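Local coordinates for protein CalU16 (Micromonospora echinospora, PDB 4FPW) that probably helps protect its calicheamicin-producing host from the enediyne, as a self-sacrifice resistance protein with a Bet v 1-like fold, at residues Arg8-Arg13 against Glu171-Leu176; Arg21-Arg26 against Gln119-Val124. All blocks are in the same frame, centred on the assembly; numbering follows the deposited sequence.

Interaction 1. Residues Arg8-Arg13 against Glu171-Leu176; sequences RALGRR and EAWAAL
The aliphatic chain of Arg8 lies over one face of the Trp173 indole, and this overlap joins the outermost sheet strand 7-15 to the C-terminal helix 161-177 of a Bet v 1-like fold. Such folds illustrate how a curved antiparallel sheet is closed by helices packed on one side, here with Arg8 and Leu10 of the edge strand facing the helix and Ala9 turned from it. Arg8 CD sits 3.8 Å from the centroid of the six-membered ring of Trp173, 27° off its normal, a CH-pi contact displaced toward the rim. One carbon back, Arg8 CG is 3.4 Å from Trp173 CZ2. The extended chi2 of the arginine (175°) keeps CG and CD along the CZ2 side of the indole face, and the chain then lifts the guanidinium well off the plane near the NE1 rim. There it is turned 67° from the indole plane; any cation-pi attraction is long and at most weak. Its firmer partners lie outside the pair: Glu129 forms a salt bridge with Arg8 NE through OE2 and accepts the indole N-H of Trp173 through OE1. A single carboxylate thus ties the two overlapping groups together and probably offsets part of the arginine charge. Ala172 CB covers one face of the guanidinium, 3.2 Å from Arg8 NH1.

At the rim of the six-membered ring, the backbone oxygen Ala9 O meets the edge in its plane, 3.2 Å from Trp173 CZ3. Leu176 reaches back, its CD1 resting 4.0 Å from Arg8 CB. Leu10 sends its two methyls to different residues: CD2 lies 4.1 Å from Trp173 CZ3, near the ring plane, whereas CD1, 4.0 Å from Leu176 CB, comes closest to the backbone of the last helical turn, 3.1 Å from Leu176 O.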
loop_
_atom_site.group_PDB
_atom_site.type_symbol
_atom_site.label_atom_id
_atom_site.label_comp_id
_atom_site.label_asym_id
_atom_site.label_seq_id
_atom_site.Cartn_x
_atom_site.Cartn_y
_atom_site.Cartn_z
ATOM N N ARG A 8 -1.589 -12.174 -3.879
ATOM C CA ARG A 8 -0.910 -11.171 -4.669
ATOM C C ARG A 8 -1.398 -11.217 -6.095
ATOM O O ARG A 8 -1.783 -12.275 -6.597
ATOM C CB ARG A 8 0.584 -11.442 -4.693
ATOM C CG ARG A 8 1.270 -11.354 -3.347
ATOM C CD ARG A 8 2.731 -11.757 -3.480
ATOM N NE ARG A 8 3.234 -12.212 -2.193
ATOM C CZ ARG A 8 3.506 -13.474 -1.874
ATOM N NH1 ARG A 8 3.377 -14.449 -2.757
ATOM N NH2 ARG A 8 3.942 -13.759 -0.654
ATOM N N ALA A 9 -1.320 -10.065 -6.762
ATOM C CA ALA A 9 -1.710 -9.960 -8.163
ATOM C C ALA A 9 -1.097 -8.735 -8.871
ATOM O O ALA A 9 -0.370 -7.920 -8.272
ATOM C CB ALA A 9 -3.223 -9.944 -8.275
ATOM N N LEU A 10 -1.393 -8.649 -10.166
ATOM C CA LEU A 10 -0.909 -7.599 -11.033
ATOM C C LEU A 10 -2.076 -6.978 -11.762
ATOM O O LEU A 10 -2.941 -7.678 -12.262
ATOM C CB LEU A 10 0.103 -8.156 -12.036
ATOM C CG LEU A 10 1.351 -8.749 -11.372
ATOM C CD1 LEU A 10 2.254 -9.370 -12.429
ATOM C CD2 LEU A 10 2.108 -7.694 -10.579
ATOM N N GLY A 11 -2.098 -5.651 -11.785
ATOM C CA GLY A 11 -3.062 -4.894 -12.563
ATOM C C GLY A 11 -2.389 -3.978 -13.575
ATOM O O GLY A 11 -1.224 -4.169 -13.951
ATOM N N ARG A 12 -3.155 -2.987 -14.022
ATOM C CA ARG A 12 -2.733 -2.062 -15.071
ATOM C C ARG A 12 -3.426 -0.726 -14.871
ATOM O O ARG A 12 -4.637 -0.680 -14.603
ATOM C CB ARG A 12 -3.084 -2.614 -16.458
ATOM C CG ARG A 12 -2.048 -3.567 -17.047
ATOM C CD ARG A 12 -2.492 -4.117 -18.403
ATOM N NE ARG A 12 -1.706 -5.274 -18.862
ATOM C CZ ARG A 12 -0.428 -5.233 -19.249
ATOM N NH1 ARG A 12 0.272 -4.095 -19.230
ATOM N NH2 ARG A 12 0.168 -6.347 -19.657
ATOM N N ARG A 13 -2.657 0.357 -14.990
ATOM C CA ARG A 13 -3.223 1.694 -14.863
ATOM C C ARG A 13 -2.517 2.816 -15.631
ATOM O O ARG A 13 -1.317 2.762 -15.955
ATOM C CB ARG A 13 -3.350 2.091 -13.389
ATOM C CG ARG A 13 -4.792 2.140 -12.906
ATOM C CD ARG A 13 -4.883 1.915 -11.413
ATOM N NE ARG A 13 -4.302 3.014 -10.633
ATOM C CZ ARG A 13 -4.984 3.793 -9.785
ATOM N NH1 ARG A 13 -6.302 3.653 -9.588
ATOM N NH2 ARG A 13 -4.338 4.730 -9.115
ATOM N N GLU A 171 10.808 -13.104 -4.773
ATOM C CA GLU A 171 10.691 -14.159 -5.796
ATOM C C GLU A 171 9.244 -14.315 -6.301
ATOM O O GLU A 171 9.009 -14.492 -7.499
ATOM C CB GLU A 171 11.216 -15.494 -5.265
ATOM C CG GLU A 171 12.733 -15.611 -5.281
ATOM C CD GLU A 171 13.245 -16.733 -4.397
ATOM O OE1 GLU A 171 12.459 -17.652 -4.062
ATOM O OE2 GLU A 171 14.440 -16.696 -4.035
ATOM N N ALA A 172 8.283 -14.222 -5.392
ATOM C CA ALA A 172 6.870 -14.289 -5.764
ATOM C C ALA A 172 6.436 -13.164 -6.700
ATOM O O ALA A 172 5.810 -13.420 -7.732
ATOM C CB ALA A 172 6.000 -14.290 -4.518
ATOM N N TRP A 173 6.762 -11.925 -6.355
ATOM C CA TRP A 173 6.478 -10.802 -7.251
ATOM C C TRP A 173 7.323 -10.875 -8.542
ATOM O O TRP A 173 6.814 -10.642 -9.641
ATOM C CB TRP A 173 6.731 -9.492 -6.540
ATOM C CG TRP A 173 5.766 -9.187 -5.460
ATOM C CD1 TRP A 173 6.026 -9.133 -4.130
ATOM C CD2 TRP A 173 4.391 -8.857 -5.615
ATOM N NE1 TRP A 173 4.900 -8.771 -3.438
ATOM C CE2 TRP A 173 3.876 -8.606 -4.328
ATOM C CE3 TRP A 173 3.542 -8.739 -6.717
ATOM C CZ2 TRP A 173 2.549 -8.253 -4.111
ATOM C CZ3 TRP A 173 2.234 -8.379 -6.503
ATOM C CH2 TRP A 173 1.742 -8.147 -5.201
ATOM N N ALA A 174 8.602 -11.220 -8.412
ATOM C CA ALA A 174 9.473 -11.352 -9.580
ATOM C C ALA A 174 8.915 -12.361 -10.573
ATOM O O ALA A 174 8.920 -12.112 -11.781
ATOM C CB ALA A 174 10.876 -11.747 -9.169
ATOM N N ALA A 175 8.431 -13.494 -10.057
ATOM C CA ALA A 175 7.912 -14.568 -10.900
ATOM C C ALA A 175 6.567 -14.214 -11.514
ATOM O O ALA A 175 6.283 -14.599 -12.629
ATOM C CB ALA A 175 7.799 -15.865 -10.103
ATOM N N LEU A 176 5.729 -13.508 -10.776
ATOM C CA LEU A 176 4.472 -12.991 -11.338
ATOM C C LEU A 176 4.734 -11.926 -12.415
ATOM O O LEU A 176 3.961 -11.806 -13.361
ATOM C CB LEU A 176 3.584 -12.380 -10.243
ATOM C CG LEU A 176 2.992 -13.313 -9.194
ATOM C CD1 LEU A 176 2.374 -12.508 -8.063
ATOM C CD2 LEU A 176 1.959 -14.253 -9.808
#

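Interaction 2. Residues Arg21-Arg26 against Gln119-Val124; sequences RSIIIR and QMLVEV
Leu121, close to the start of helix 118-138, lays its side chain against Arg21, Ser22 and Ile23 of strand 20-29, and the two short segments run nearly parallel, their axes 12° apart and 8.1 Å at closest approach. This is the helix-on-sheet packing of the Bet v 1-like fold, in which a long helix packs against the concave side of the sheet. The two methyls of Leu121 divide the work. CD2 points to the strand, 3.6 Å from Ile23 CD1 and 3.7 Å from Ser22 CA, so it rests on strand backbone as well as on a side chain. CD1 faces Arg21, 4.1 Å from Arg21 NE at the edge of the guanidinium, and the two side chains cross at roughly a right angle. The bends of the arginine at chi2 and chi3 (-146° and -46°) bring NE to that methyl. The backbone of Leu121 takes part too: its O lies 3.4 Å from Ile23 CD1 and accepts a hydrogen bond from Val124 N.

One residue on, Val122 is merely brushed, at its N, by Ile23 CD1. Val124 leans on His113 of strand 106-115. No hydrogen bond spans the two segments, which implies that their cohesion is largely apolar, with Leu121 as the hub and one guanidinium nitrogen of Arg21, NH2, bonded instead to Val177 O near the end of helix 161-177.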
loop_
_atom_site.group_PDB
_atom_site.type_symbol
_atom_site.label_atom_id
_atom_site.label_comp_id
_atom_site.label_asym_id
_atom_site.label_seq_id
_atom_site.Cartn_x
_atom_site.Cartn_y
_atom_site.Cartn_z
ATOM N N ARG A 21 1.939 -0.839 -14.927
ATOM C CA ARG A 21 1.363 -2.087 -14.385
ATOM C C ARG A 21 1.214 -1.857 -12.871
ATOM O O ARG A 21 1.479 -0.755 -12.394
ATOM C CB ARG A 21 2.258 -3.299 -14.680
ATOM C CG ARG A 21 2.984 -3.246 -16.024
ATOM C CD ARG A 21 3.193 -4.595 -16.709
ATOM N NE ARG A 21 3.695 -5.661 -15.847
ATOM C CZ ARG A 21 4.030 -6.879 -16.274
ATOM N NH1 ARG A 21 3.956 -7.194 -17.564
ATOM N NH2 ARG A 21 4.463 -7.791 -15.414
ATOM N N SER A 22 0.795 -2.860 -12.106
ATOM C CA SER A 22 0.661 -2.673 -10.657
ATOM C C SER A 22 0.714 -3.944 -9.807
ATOM O O SER A 22 0.416 -5.062 -10.258
ATOM C CB SER A 22 -0.628 -1.911 -10.323
ATOM O OG SER A 22 -1.770 -2.582 -10.819
ATOM N N ILE A 23 1.104 -3.706 -8.561
ATOM C CA ILE A 23 1.061 -4.642 -7.461
ATOM C C ILE A 23 -0.320 -4.557 -6.863
ATOM O O ILE A 23 -0.852 -3.456 -6.694
ATOM C CB ILE A 23 2.110 -4.231 -6.402
ATOM C CG1 ILE A 23 3.339 -5.137 -6.500
ATOM C CG2 ILE A 23 1.556 -4.241 -4.978
ATOM C CD1 ILE A 23 3.813 -5.413 -7.914
ATOM N N ILE A 24 -0.901 -5.714 -6.546
ATOM C CA ILE A 24 -2.196 -5.757 -5.877
ATOM C C ILE A 24 -2.139 -6.784 -4.756
ATOM O O ILE A 24 -1.884 -7.962 -4.999
ATOM C CB ILE A 24 -3.332 -6.093 -6.860
ATOM C CG1 ILE A 24 -3.588 -4.913 -7.806
ATOM C CG2 ILE A 24 -4.618 -6.393 -6.106
ATOM C CD1 ILE A 24 -4.411 -5.264 -9.031
ATOM N N ILE A 25 -2.384 -6.322 -3.534
ATOM C CA ILE A 25 -2.287 -7.140 -2.354
ATOM C C ILE A 25 -3.664 -7.202 -1.746
ATOM O O ILE A 25 -4.291 -6.159 -1.541
ATOM C CB ILE A 25 -1.297 -6.538 -1.360
ATOM C CG1 ILE A 25 0.124 -6.788 -1.854
ATOM C CG2 ILE A 25 -1.470 -7.123 0.040
ATOM C CD1 ILE A 25 1.141 -5.892 -1.187
ATOM N N ARG A 26 -4.124 -8.429 -1.480
ATOM C CA ARG A 26 -5.436 -8.663 -0.905
ATOM C C ARG A 26 -5.277 -9.450 0.370
ATOM O O ARG A 26 -4.628 -10.504 0.393
ATOM C CB ARG A 26 -6.330 -9.446 -1.865
ATOM C CG ARG A 26 -6.378 -8.893 -3.291
ATOM C CD ARG A 26 -7.541 -9.504 -4.056
ATOM N NE ARG A 26 -7.758 -8.854 -5.348
ATOM C CZ ARG A 26 -7.327 -9.298 -6.531
ATOM N NH1 ARG A 26 -6.626 -10.429 -6.653
ATOM N NH2 ARG A 26 -7.613 -8.596 -7.621
ATOM N N GLN A 119 11.318 -2.531 -12.271
ATOM C CA GLN A 119 12.143 -2.740 -11.082
ATOM C C GLN A 119 11.372 -2.373 -9.816
ATOM O O GLN A 119 11.364 -3.124 -8.833
ATOM C CB GLN A 119 13.389 -1.877 -11.193
ATOM C CG GLN A 119 14.461 -2.178 -10.169
ATOM C CD GLN A 119 15.748 -1.450 -10.480
ATOM O OE1 GLN A 119 16.173 -1.398 -11.633
ATOM N NE2 GLN A 119 16.377 -0.879 -9.454
HETATM N N MSE A 120 10.699 -1.226 -9.868
HETATM C CA MSE A 120 9.898 -0.746 -8.752
HETATM C C MSE A 120 8.623 -1.564 -8.462
HETATM O O MSE A 120 7.991 -1.364 -7.415
HETATM C CB MSE A 120 9.499 0.698 -9.028
HETATM C CG MSE A 120 9.066 1.500 -7.819
HETATM SE SE MSE A 120 8.782 3.205 -8.290
HETATM C CE MSE A 120 8.254 3.906 -6.724
ATOM N N LEU A 121 8.198 -2.451 -9.365
ATOM C CA LEU A 121 6.999 -3.260 -9.065
ATOM C C LEU A 121 7.291 -4.133 -7.858
ATOM O O LEU A 121 6.668 -3.991 -6.805
ATOM C CB LEU A 121 6.577 -4.156 -10.234
ATOM C CG LEU A 121 5.561 -3.651 -11.253
ATOM C CD1 LEU A 121 5.140 -4.816 -12.127
ATOM C CD2 LEU A 121 4.346 -3.034 -10.615
ATOM N N VAL A 122 8.269 -5.017 -8.029
ATOM C CA VAL A 122 8.703 -5.919 -6.983
ATOM C C VAL A 122 8.861 -5.123 -5.690
ATOM O O VAL A 122 8.073 -5.313 -4.748
ATOM C CB VAL A 122 10.031 -6.604 -7.352
ATOM C CG1 VAL A 122 10.439 -7.603 -6.279
ATOM C CG2 VAL A 122 9.920 -7.298 -8.706
ATOM N N GLU A 123 9.828 -4.192 -5.689
ATOM C CA GLU A 123 10.240 -3.413 -4.505
ATOM C C GLU A 123 9.111 -2.884 -3.642
ATOM O O GLU A 123 9.247 -2.740 -2.423
ATOM C CB GLU A 123 11.098 -2.230 -4.936
ATOM C CG GLU A 123 12.484 -2.656 -5.379
ATOM C CD GLU A 123 13.301 -1.540 -5.980
ATOM O OE1 GLU A 123 12.770 -0.417 -6.173
ATOM O OE2 GLU A 123 14.492 -1.799 -6.257
ATOM N N VAL A 124 7.995 -2.602 -4.283
ATOM C CA VAL A 124 6.872 -1.971 -3.639
ATOM C C VAL A 124 5.884 -3.030 -3.109
ATOM O O VAL A 124 5.446 -2.959 -1.953
ATOM C CB VAL A 124 6.287 -0.967 -4.644
ATOM C CG1 VAL A 124 4.792 -0.885 -4.579
ATOM C CG2 VAL A 124 6.923 0.402 -4.432
#

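How the interactions relate
Interactions 1 and 2 are neighbours, their centres about 6 Å apart, and they use adjacent strands of one sheet. The hairpin formed by strands 7-15 and 20-29 couples them through backbone bonds, with Ala9 N 2.8 Å from Ile24 O and Gly11 N 3.0 Å from Ser22 O. The side chains are joined as well: Trp173 CZ3 packs 3.4 Å from Ile23 CG1, so the same isoleucine meets both helices. Sequence order adds a nested pattern, interaction 2 lying inside the chain loop closed by interaction 1. One contact is buried and the other superficial, and together they seat two successive helices on one hairpin.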